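Local coordinates for protein response regulator (Caulobacter vibrioides, PDB 3T0Y) that probably acts in a two-component pathway as a PhyR-type regulator whose sigma-factor-like domain, the part present here, mimics a sigma factor to bind its anti-sigma partner, at residues Phe101-Leu106 and Gln116-Asp121. Numbering follows the deposited sequence.
Sequences FLLTAL and QILDCD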
loop_
_atom_site.group_PDB
_atom_site.type_symbol
_atom_site.label_atom_id
_atom_site.label_comp_id
_atom_site.label_asym_id
_atom_site.label_seq_id
_atom_site.Cartn_x
_atom_site.Cartn_y
_atom_site.Cartn_z
ATOM N N PHE C 101 9.447 9.103 -0.358
ATOM C CA PHE C 101 10.198 8.911 -1.575
ATOM C C PHE C 101 9.498 9.563 -2.774
ATOM O O PHE C 101 10.136 10.265 -3.556
ATOM C CB PHE C 101 10.402 7.415 -1.834
ATOM C CG PHE C 101 11.135 7.121 -3.107
ATOM C CD1 PHE C 101 12.510 7.316 -3.195
ATOM C CD2 PHE C 101 10.459 6.643 -4.218
ATOM C CE1 PHE C 101 13.205 7.029 -4.375
ATOM C CE2 PHE C 101 11.147 6.359 -5.405
ATOM C CZ PHE C 101 12.518 6.557 -5.480
ATOM N N LEU C 102 8.196 9.338 -2.928
ATOM C CA LEU C 102 7.496 9.896 -4.069
ATOM C C LEU C 102 7.355 11.408 -3.981
ATOM O O LEU C 102 7.379 12.086 -5.003
ATOM C CB LEU C 102 6.119 9.242 -4.278
ATOM C CG LEU C 102 6.144 7.775 -4.712
ATOM C CD1 LEU C 102 4.745 7.263 -4.791
ATOM C CD2 LEU C 102 6.826 7.614 -6.054
ATOM N N LEU C 103 7.191 11.944 -2.771
ATOM C CA LEU C 103 7.052 13.382 -2.634
ATOM C C LEU C 103 8.316 14.066 -3.174
ATOM O O LEU C 103 8.238 15.105 -3.818
ATOM C CB LEU C 103 6.793 13.787 -1.183
ATOM C CG LEU C 103 5.372 13.471 -0.723
ATOM C CD1 LEU C 103 5.306 13.514 0.795
ATOM C CD2 LEU C 103 4.363 14.451 -1.348
ATOM N N THR C 104 9.473 13.465 -2.927
ATOM C CA THR C 104 10.724 14.074 -3.342
ATOM C C THR C 104 11.112 13.651 -4.764
ATOM O O THR C 104 11.242 14.490 -5.651
ATOM C CB THR C 104 11.851 13.787 -2.321
ATOM O OG1 THR C 104 11.899 12.379 -2.027
ATOM C CG2 THR C 104 11.567 14.526 -1.021
ATOM N N ALA C 105 11.257 12.354 -4.998
ATOM C CA ALA C 105 11.739 11.873 -6.289
ATOM C C ALA C 105 10.777 12.150 -7.429
ATOM O O ALA C 105 11.207 12.523 -8.524
ATOM C CB ALA C 105 12.039 10.391 -6.223
ATOM N N LEU C 106 9.483 11.946 -7.189
ATOM C CA LEU C 106 8.486 12.114 -8.243
ATOM C C LEU C 106 7.856 13.499 -8.286
ATOM O O LEU C 106 7.727 14.103 -9.353
ATOM C CB LEU C 106 7.380 11.062 -8.113
ATOM C CG LEU C 106 6.201 11.209 -9.080
ATOM C CD1 LEU C 106 6.647 11.017 -10.531
ATOM C CD2 LEU C 106 5.055 10.250 -8.746
ATOM N N GLN C 116 6.937 19.140 5.860
ATOM C CA GLN C 116 5.692 19.858 6.127
ATOM C C GLN C 116 4.501 19.014 5.699
ATOM O O GLN C 116 3.499 18.892 6.423
ATOM C CB GLN C 116 5.668 21.192 5.394
ATOM C CG GLN C 116 6.958 21.983 5.552
ATOM C CD GLN C 116 7.348 22.123 7.008
ATOM O OE1 GLN C 116 6.583 22.668 7.809
ATOM N NE2 GLN C 116 8.528 21.597 7.370
ATOM N N ILE C 117 4.620 18.431 4.511
ATOM C CA ILE C 117 3.534 17.664 3.948
ATOM C C ILE C 117 3.183 16.470 4.857
ATOM O O ILE C 117 2.018 16.214 5.152
ATOM C CB ILE C 117 3.878 17.220 2.497
ATOM C CG1 ILE C 117 3.836 18.434 1.557
ATOM C CG2 ILE C 117 2.925 16.137 2.029
ATOM C CD1 ILE C 117 4.480 18.197 0.178
ATOM N N LEU C 118 4.203 15.752 5.305
ATOM C CA LEU C 118 4.004 14.572 6.131
ATOM C C LEU C 118 3.852 14.936 7.604
ATOM O O LEU C 118 3.564 14.076 8.430
ATOM C CB LEU C 118 5.155 13.594 5.946
ATOM C CG LEU C 118 5.388 13.152 4.505
ATOM C CD1 LEU C 118 6.496 12.151 4.450
ATOM C CD2 LEU C 118 4.118 12.557 3.930
ATOM N N ASP C 119 4.027 16.213 7.930
ATOM C CA ASP C 119 3.825 16.660 9.300
ATOM C C ASP C 119 4.677 15.838 10.263
ATOM O O ASP C 119 4.176 15.264 11.230
ATOM C CB ASP C 119 2.344 16.535 9.677
ATOM C CG ASP C 119 2.043 17.113 11.044
ATOM O OD1 ASP C 119 2.820 17.969 11.508
ATOM O OD2 ASP C 119 1.036 16.704 11.656
ATOM N N CYS C 120 5.973 15.782 9.992
ATOM C CA CYS C 120 6.877 15.018 10.820
ATOM C C CYS C 120 8.189 15.782 10.778
ATOM O O CYS C 120 8.346 16.692 9.964
ATOM C CB CYS C 120 7.075 13.629 10.231
ATOM S SG CYS C 120 8.060 13.668 8.707
ATOM N N ASP C 121 9.135 15.434 11.634
ATOM C CA ASP C 121 10.392 16.177 11.643
ATOM C C ASP C 121 11.320 15.758 10.486
ATOM O O ASP C 121 11.031 14.814 9.757
ATOM C CB ASP C 121 11.063 16.121 13.017
ATOM C CG ASP C 121 11.676 14.775 13.319
ATOM O OD1 ASP C 121 12.397 14.222 12.454
ATOM O OD2 ASP C 121 11.450 14.278 14.440
#
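L103 and L118 meet through matching torsions: each sets its CG beside its own backbone N and anti to the carbonyl carbon (chi1 -74° and -57°). The two branched ends reach toward each other, tip to tip. CD1 of L103, the extended branch, abuts CD2 of L118, the branch that is not extended, at 3.5 Å, closer than usual for two methyl groups. The branch methyl of I117, anti to its backbone N, comes in obliquely: CG2 of I117 is 3.8 Å from CD1 of L103 and 4.0 Å from CD2 of L103. The far end of the isoleucine also joins, CD1 of I117 standing 4.0 Å from CD2 of L103. One leucine end is thus held against two consecutive residues of the facing helix, CD1 mainly by L118 and CD2, across this contact, by I117. The contact is wholly apolar and buried, with no hydrogen bond between the segments. Just beyond it, D119, with positive phi, ends helix 111-118 in a Schellman motif, and D121 N-caps helix 122-140 through E124 N; this short turn is consistent with the helix-turn-helix of a sigma-like domain. F109, in the link between the two helices, packs on both L103 and I117, while L118 also rests on Q99 and A100. Y31 and H75 of the second subunit pack on L103 and I117 respectively, and the contact joins helix 95-106 to the C-terminal end of helix 111-118.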